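Local coordinates for protein uroporphyrin-III C-methyltransferase (Thermus thermophilus, PDB 1VE2) that probably transfers methyl groups from S-adenosyl-L-methionine to uroporphyrinogen III in tetrapyrrole biosynthesis, as a member of the precorrin methyltransferase family, at residues Leu23-Leu26 and Glu27-Val31; Pro149-Ala153 and Asp154-Leu158; Leu100-Arg104 and Ala105-Phe109. All coordinates share one frame; numbering follows the deposited sequence.

Three local contacts show how a chain leaves a helix or enters a strand. From the N terminus, contact 1 (23-31) comes first, ending helix 20-28 and leading into strand 31-34 of the parallel sheet. Contact 3 (100-109) follows in the chain, turning from helix 95-105 into strand 109-112, an outermost strand of that sheet. Contact 2 (149-158) comes last, where a loop bends into strand 155-159 of the mixed sheet. Each closes before the next opens, so none nests or crosses. Contacts 1 and 3 have centres about 19 Å apart; the centre of contact 2 lies about 36 Å from that of contact 1, on the opposite side of the chain's centre.

Contact 1: residues Leu23-Leu26 and Glu27-Val31; sequences LRVL and EVAEV
Arg24 meets Glu27 and Val28, one turn further on, chiefly through backbone hydrogen bonds. The carbonyl oxygen of Arg24 accepts two N-H groups: Val28 N at 3.1 Å from Arg24 O, and Glu27 N at 3.0 Å from Arg24 O, which stands above the carbonyl plane at a C=O...N angle of 114°. The second is an i to i+3 bond, and it shares its donor with a weak bond from Glu27 N to Leu23 O. Ala29 N then reaches Val25 O at 2.8 Å with an N-H...O angle of 162°, a straight bond made by the first residue to leave helical geometry. This is the C-terminal end of helix 20-28, in the second half of a beta-alpha-beta crossover in which that helix joins strand 4-9 to strand 31-34 of the parallel sheet. A water bridges the end of the helix, donating to Leu26 O and to Ala29 O, the latter at 2.6 Å from the water oxygen.

Side chains lie against these carbonyls. Glu27 has CG anti to its own carbonyl carbon (chi1 -55°), which swings the extended chain back along the helix and sets CG 3.0 Å from Leu23 O. Val28 straddles the carbonyl of Arg24 with both methyls, CG2 also lying 3.5 Å from Val25 O, while the Arg24 guanidinium approaches that methyl obliquely through NH1. Apolar packing is looser: Val25 CG1 comes to 4.5 Å from Ala29 CB, on the flank where both side chains also touch Ala82 of strand 80-85. Leu26 faces the same strand at Leu84, whereas Leu23 packs on Leu20 of the second subunit.

Contact 2: residues Pro149-Ala153 and Asp154-Leu158; sequences PLPRA and DTLVL
Leu150 and Leu158 meet methyl to methyl, their side chains crossing at about a right angle, with Leu150 CD2 3.8 Å from Leu158 CD2. The other branch of Leu150 serves a different neighbour: CD1 comes to 4.1 Å from Leu156 CD2, again with the two chains nearly perpendicular. One leucine of the loop therefore spreads its two methyls over two leucines of the strand, residues that alternate along it and so lie on the same side. Leu156 divides its own branches in the same way. While its CD2 meets Leu150, the other methyl turns to a proline ring. Leu156 CD1 touches Pro151 CG at 3.7 Å, once more at about a right angle. The torsions explain this reach: Leu156 holds CG opposite its backbone N (chi1 173°), and this carries the branch point back toward the loop, although the bond from CA to CB runs across the contact. Leu158 gets there otherwise, with CG lying beside its own N (chi1 -70°).

Nearer the bend the contact is with backbone. Ala153 CB lies 3.6 Å from Thr155 O, just where the chain swings from the loop into the strand. Polar ends at the bend look elsewhere: Asp154 OD2 accepts from Arg136 N, and Thr155 OG1 bonds to Leu129 O. Leu172 of helix 168-173 touches all three leucines, Leu150, Leu156 and Leu158, adding a helix to the apolar cluster, while Pro151 and Ala153 also pack against the second subunit. The directions of residues 150-153 and 154-158 differ by 140°, so the chain folds back over its own next strand. The segment is the last part of the connection between the neighbouring parallel strands 138-142 and 155-159 of the mixed sheet, its loop held by apolar packing over the strand it enters.

Contact 3: residues Leu100-Arg104 and Ala105-Phe109; sequences LALRR and AGIPF
A Schellman motif ends helix 95-105, with Gly106 at positive phi as the chain turns toward strand 109-112 of the parallel sheet. Its two bonds are Ile107 N to Leu102 O, 2.9 Å and nearly straight at 166°, and Gly106 N to Arg103 O, 3.0 Å, whose donor stands above the carbonyl plane. Beyond the turn, Ile107 and Phe109 come back against Leu102. Leu102 CD2 meets Ile107 CB at 4.1 Å, while Leu102 CD1 touches Phe109 CB at 3.7 Å. Phe109 puts CG between its backbone N and carbonyl carbon (chi1 75°), which brings the ring back over the helix. There CE2 sits over one face of the Arg103 guanidinium, near its rim, the two planes 55° apart. An alanine at Phe109 lacks the ring, and the Arg103 guanidinium would probably be freer to turn, with a gap opened beside Leu102 CB. Farther along the helix, Arg104 forms a salt bridge through NE with Glu227 of the second subunit. Arg103 NH2 donates to a water at 2.6 Å, and the same water donates to Ile107 O.

Contact 1: residues Leu23-Leu26 and Glu27-Val31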
loop_
_atom_site.group_PDB
_atom_site.type_symbol
_atom_site.label_atom_id
_atom_site.label_comp_id
_atom_site.label_asym_id
_atom_site.label_seq_id
_atom_site.Cartn_x
_atom_site.Cartn_y
_atom_site.Cartn_z
ATOM N N LEU A 23 -3.898 1.114 16.338
ATOM C CA LEU A 23 -4.296 0.469 17.586
ATOM C C LEU A 23 -4.541 1.514 18.668
ATOM O O LEU A 23 -5.550 1.471 19.360
ATOM C CB LEU A 23 -3.205 -0.493 18.064
ATOM C CG LEU A 23 -2.938 -1.753 17.246
ATOM C CD1 LEU A 23 -1.697 -2.455 17.791
ATOM C CD2 LEU A 23 -4.146 -2.673 17.323
ATOM N N ARG A 24 -3.615 2.455 18.815
ATOM C CA ARG A 24 -3.773 3.477 19.841
ATOM C C ARG A 24 -5.035 4.285 19.617
ATOM O O ARG A 24 -5.797 4.524 20.553
ATOM C CB ARG A 24 -2.569 4.427 19.881
ATOM C CG ARG A 24 -2.733 5.540 20.929
ATOM C CD ARG A 24 -1.531 6.483 20.989
ATOM N NE ARG A 24 -1.398 7.323 19.797
ATOM C CZ ARG A 24 -2.231 8.312 19.474
ATOM N NH1 ARG A 24 -3.268 8.595 20.251
ATOM N NH2 ARG A 24 -2.022 9.026 18.376
ATOM N N VAL A 25 -5.258 4.712 18.376
ATOM C CA VAL A 25 -6.440 5.496 18.061
ATOM C C VAL A 25 -7.728 4.755 18.398
ATOM O O VAL A 25 -8.651 5.353 18.942
ATOM C CB VAL A 25 -6.472 5.902 16.570
ATOM C CG1 VAL A 25 -7.823 6.551 16.231
ATOM C CG2 VAL A 25 -5.327 6.859 16.279
ATOM N N LEU A 26 -7.795 3.464 18.080
ATOM C CA LEU A 26 -8.999 2.687 18.365
ATOM C C LEU A 26 -9.238 2.520 19.862
ATOM O O LEU A 26 -10.345 2.188 20.286
ATOM C CB LEU A 26 -8.931 1.314 17.694
ATOM C CG LEU A 26 -8.977 1.361 16.160
ATOM C CD1 LEU A 26 -8.993 -0.048 15.585
ATOM C CD2 LEU A 26 -10.220 2.129 15.727
ATOM N N GLU A 27 -8.205 2.757 20.660
ATOM C CA GLU A 27 -8.341 2.643 22.107
ATOM C C GLU A 27 -8.874 3.937 22.707
ATOM O O GLU A 27 -9.725 3.913 23.596
ATOM C CB GLU A 27 -6.992 2.328 22.749
ATOM C CG GLU A 27 -6.321 1.104 22.192
ATOM C CD GLU A 27 -5.050 0.763 22.927
ATOM O OE1 GLU A 27 -4.166 1.639 23.047
ATOM O OE2 GLU A 27 -4.936 -0.388 23.391
ATOM N N VAL A 28 -8.374 5.063 22.211
ATOM C CA VAL A 28 -8.772 6.366 22.723
ATOM C C VAL A 28 -10.018 6.985 22.085
ATOM O O VAL A 28 -10.753 7.703 22.752
ATOM C CB VAL A 28 -7.602 7.375 22.619
ATOM C CG1 VAL A 28 -6.372 6.818 23.325
ATOM C CG2 VAL A 28 -7.280 7.665 21.162
ATOM N N ALA A 29 -10.266 6.711 20.805
ATOM C CA ALA A 29 -11.437 7.276 20.130
ATOM C C ALA A 29 -12.734 7.020 20.903
ATOM O O ALA A 29 -13.041 5.883 21.261
ATOM C CB ALA A 29 -11.550 6.714 18.720
ATOM N N GLU A 30 -13.494 8.085 21.143
ATOM C CA GLU A 30 -14.758 8.002 21.879
ATOM C C GLU A 30 -15.879 7.431 21.033
ATOM O O GLU A 30 -16.783 6.777 21.543
ATOM C CB GLU A 30 -15.171 9.388 22.368
ATOM C CG GLU A 30 -14.168 10.039 23.295
ATOM C CD GLU A 30 -14.481 11.500 23.537
ATOM O OE1 GLU A 30 -15.621 11.799 23.955
ATOM O OE2 GLU A 30 -13.594 12.351 23.309
ATOM N N VAL A 31 -15.822 7.705 19.734
ATOM C CA VAL A 31 -16.822 7.224 18.794
ATOM C C VAL A 31 -16.092 6.805 17.522
ATOM O O VAL A 31 -15.155 7.476 17.091
ATOM C CB VAL A 31 -17.852 8.333 18.456
ATOM C CG1 VAL A 31 -18.881 7.808 17.463
ATOM C CG2 VAL A 31 -18.544 8.811 19.730
HETATM O O HOH W 1 -12.717 3.512 20.169
#

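Contact 2: residues Pro149-Ala153 and Asp154-Leu158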
loop_
_atom_site.group_PDB
_atom_site.type_symbol
_atom_site.label_atom_id
_atom_site.label_comp_id
_atom_site.label_asym_id
_atom_site.label_seq_id
_atom_site.Cartn_x
_atom_site.Cartn_y
_atom_site.Cartn_z
ATOM N N PRO A 149 -11.899 3.757 -19.793
ATOM C CA PRO A 149 -10.677 2.996 -20.080
ATOM C C PRO A 149 -9.901 2.581 -18.833
ATOM O O PRO A 149 -9.915 3.277 -17.816
ATOM C CB PRO A 149 -9.868 3.953 -20.955
ATOM C CG PRO A 149 -10.929 4.771 -21.638
ATOM C CD PRO A 149 -11.878 5.051 -20.498
ATOM N N LEU A 150 -9.225 1.440 -18.928
ATOM C CA LEU A 150 -8.422 0.925 -17.829
ATOM C C LEU A 150 -7.021 1.527 -17.930
ATOM O O LEU A 150 -6.591 1.936 -19.010
ATOM C CB LEU A 150 -8.315 -0.601 -17.921
ATOM C CG LEU A 150 -9.519 -1.465 -17.542
ATOM C CD1 LEU A 150 -9.276 -2.900 -17.987
ATOM C CD2 LEU A 150 -9.743 -1.405 -16.037
ATOM N N PRO A 151 -6.296 1.607 -16.802
ATOM C CA PRO A 151 -4.946 2.170 -16.875
ATOM C C PRO A 151 -4.037 1.197 -17.615
ATOM O O PRO A 151 -4.469 0.097 -17.974
ATOM C CB PRO A 151 -4.549 2.334 -15.401
ATOM C CG PRO A 151 -5.351 1.280 -14.697
ATOM C CD PRO A 151 -6.692 1.338 -15.409
ATOM N N ARG A 152 -2.791 1.606 -17.857
ATOM C CA ARG A 152 -1.806 0.758 -18.533
ATOM C C ARG A 152 -0.572 0.587 -17.654
ATOM O O ARG A 152 0.081 1.566 -17.299
ATOM C CB ARG A 152 -1.349 1.370 -19.861
ATOM C CG ARG A 152 -2.372 1.366 -20.981
ATOM C CD ARG A 152 -1.724 1.866 -22.265
ATOM N NE ARG A 152 -2.670 1.976 -23.373
ATOM C CZ ARG A 152 -3.255 0.942 -23.975
ATOM N NH1 ARG A 152 -2.999 -0.302 -23.585
ATOM N NH2 ARG A 152 -4.100 1.155 -24.973
ATOM N N ALA A 153 -0.258 -0.658 -17.313
ATOM C CA ALA A 153 0.909 -0.975 -16.495
ATOM C C ALA A 153 1.227 -2.444 -16.768
ATOM O O ALA A 153 0.388 -3.162 -17.324
ATOM C CB ALA A 153 0.591 -0.766 -15.019
ATOM N N ASP A 154 2.413 -2.901 -16.387
ATOM C CA ASP A 154 2.764 -4.301 -16.631
ATOM C C ASP A 154 1.868 -5.247 -15.849
ATOM O O ASP A 154 1.587 -6.358 -16.303
ATOM C CB ASP A 154 4.224 -4.566 -16.276
ATOM C CG ASP A 154 5.182 -3.848 -17.208
ATOM O OD1 ASP A 154 4.763 -3.488 -18.326
ATOM O OD2 ASP A 154 6.348 -3.652 -16.825
ATOM N N THR A 155 1.439 -4.803 -14.671
ATOM C CA THR A 155 0.554 -5.584 -13.808
ATOM C C THR A 155 -0.649 -4.718 -13.462
ATOM O O THR A 155 -0.492 -3.575 -13.023
ATOM C CB THR A 155 1.230 -5.976 -12.473
ATOM O OG1 THR A 155 2.421 -6.732 -12.730
ATOM C CG2 THR A 155 0.270 -6.813 -11.612
ATOM N N LEU A 156 -1.850 -5.255 -13.662
ATOM C CA LEU A 156 -3.058 -4.515 -13.338
ATOM C C LEU A 156 -3.808 -5.168 -12.186
ATOM O O LEU A 156 -4.044 -6.377 -12.199
ATOM C CB LEU A 156 -3.976 -4.437 -14.553
ATOM C CG LEU A 156 -5.359 -3.836 -14.316
ATOM C CD1 LEU A 156 -5.246 -2.368 -13.897
ATOM C CD2 LEU A 156 -6.167 -3.962 -15.605
ATOM N N VAL A 157 -4.158 -4.366 -11.186
ATOM C CA VAL A 157 -4.912 -4.846 -10.033
ATOM C C VAL A 157 -6.273 -4.158 -10.056
ATOM O O VAL A 157 -6.360 -2.931 -10.151
ATOM C CB VAL A 157 -4.209 -4.504 -8.696
ATOM C CG1 VAL A 157 -4.999 -5.079 -7.526
ATOM C CG2 VAL A 157 -2.792 -5.051 -8.699
ATOM N N LEU A 158 -7.341 -4.945 -10.005
ATOM C CA LEU A 158 -8.680 -4.371 -9.995
ATOM C C LEU A 158 -9.422 -4.767 -8.731
ATOM O O LEU A 158 -9.497 -5.944 -8.379
ATOM C CB LEU A 158 -9.485 -4.819 -11.220
ATOM C CG LEU A 158 -9.037 -4.251 -12.568
ATOM C CD1 LEU A 158 -9.983 -4.749 -13.660
ATOM C CD2 LEU A 158 -9.039 -2.732 -12.518
#

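Contact 3: residues Leu100-Arg104 and Ala105-Phe109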
loop_
_atom_site.group_PDB
_atom_site.type_symbol
_atom_site.label_atom_id
_atom_site.label_comp_id
_atom_site.label_asym_id
_atom_site.label_seq_id
_atom_site.Cartn_x
_atom_site.Cartn_y
_atom_site.Cartn_z
ATOM N N LEU A 100 -10.633 16.640 2.902
ATOM C CA LEU A 100 -10.892 17.994 2.410
ATOM C C LEU A 100 -11.996 18.677 3.207
ATOM O O LEU A 100 -11.888 19.852 3.563
ATOM C CB LEU A 100 -11.308 17.967 0.938
ATOM C CG LEU A 100 -10.236 18.148 -0.124
ATOM C CD1 LEU A 100 -10.900 18.067 -1.501
ATOM C CD2 LEU A 100 -9.538 19.507 0.065
ATOM N N ALA A 101 -13.071 17.940 3.472
ATOM C CA ALA A 101 -14.188 18.498 4.222
ATOM C C ALA A 101 -13.765 18.917 5.624
ATOM O O ALA A 101 -14.175 19.970 6.114
ATOM C CB ALA A 101 -15.332 17.487 4.293
ATOM N N LEU A 102 -12.930 18.108 6.266
ATOM C CA LEU A 102 -12.489 18.434 7.618
ATOM C C LEU A 102 -11.629 19.688 7.596
ATOM O O LEU A 102 -11.793 20.576 8.439
ATOM C CB LEU A 102 -11.716 17.256 8.222
ATOM C CG LEU A 102 -12.555 15.990 8.443
ATOM C CD1 LEU A 102 -11.648 14.825 8.793
ATOM C CD2 LEU A 102 -13.580 16.227 9.542
ATOM N N ARG A 103 -10.718 19.762 6.630
ATOM C CA ARG A 103 -9.848 20.923 6.486
ATOM C C ARG A 103 -10.698 22.174 6.284
ATOM O O ARG A 103 -10.519 23.178 6.967
ATOM C CB ARG A 103 -8.917 20.749 5.274
ATOM C CG ARG A 103 -7.950 21.901 5.046
ATOM C CD ARG A 103 -6.531 21.568 5.531
ATOM N NE ARG A 103 -6.475 21.305 6.963
ATOM C CZ ARG A 103 -5.428 20.777 7.594
ATOM N NH1 ARG A 103 -4.333 20.444 6.924
ATOM N NH2 ARG A 103 -5.477 20.581 8.905
ATOM N N ARG A 104 -11.630 22.105 5.338
ATOM C CA ARG A 104 -12.489 23.245 5.044
ATOM C C ARG A 104 -13.409 23.622 6.199
ATOM O O ARG A 104 -13.851 24.765 6.288
ATOM C CB ARG A 104 -13.295 22.970 3.770
ATOM C CG ARG A 104 -12.414 22.977 2.527
ATOM C CD ARG A 104 -13.075 22.375 1.284
ATOM N NE ARG A 104 -12.159 22.445 0.143
ATOM C CZ ARG A 104 -12.396 21.913 -1.058
ATOM N NH1 ARG A 104 -13.526 21.264 -1.290
ATOM N NH2 ARG A 104 -11.500 22.038 -2.031
ATOM N N ALA A 105 -13.693 22.674 7.087
ATOM C CA ALA A 105 -14.555 22.967 8.231
ATOM C C ALA A 105 -13.739 23.457 9.424
ATOM O O ALA A 105 -14.300 23.847 10.452
ATOM C CB ALA A 105 -15.366 21.729 8.614
ATOM N N GLY A 106 -12.418 23.433 9.286
ATOM C CA GLY A 106 -11.540 23.868 10.360
ATOM C C GLY A 106 -11.455 22.871 11.505
ATOM O O GLY A 106 -11.213 23.250 12.649
ATOM N N ILE A 107 -11.647 21.589 11.195
ATOM C CA ILE A 107 -11.604 20.530 12.202
ATOM C C ILE A 107 -10.240 19.850 12.245
ATOM O O ILE A 107 -9.737 19.389 11.220
ATOM C CB ILE A 107 -12.663 19.438 11.905
ATOM C CG1 ILE A 107 -14.057 20.062 11.836
ATOM C CG2 ILE A 107 -12.615 18.354 12.970
ATOM C CD1 ILE A 107 -14.466 20.801 13.096
ATOM N N PRO A 108 -9.615 19.782 13.432
ATOM C CA PRO A 108 -8.307 19.123 13.483
ATOM C C PRO A 108 -8.462 17.648 13.104
ATOM O O PRO A 108 -9.401 16.986 13.546
ATOM C CB PRO A 108 -7.885 19.307 14.945
ATOM C CG PRO A 108 -8.555 20.598 15.328
ATOM C CD PRO A 108 -9.932 20.430 14.717
ATOM N N PHE A 109 -7.563 17.139 12.266
ATOM C CA PHE A 109 -7.643 15.734 11.869
ATOM C C PHE A 109 -6.280 15.159 11.517
ATOM O O PHE A 109 -5.344 15.894 11.200
ATOM C CB PHE A 109 -8.599 15.567 10.676
ATOM C CG PHE A 109 -8.027 16.028 9.366
ATOM C CD1 PHE A 109 -7.361 15.132 8.528
ATOM C CD2 PHE A 109 -8.125 17.361 8.980
ATOM C CE1 PHE A 109 -6.797 15.562 7.316
ATOM C CE2 PHE A 109 -7.565 17.802 7.772
ATOM C CZ PHE A 109 -6.899 16.894 6.942
HETATM O O HOH W 2 -7.917 20.937 9.739
#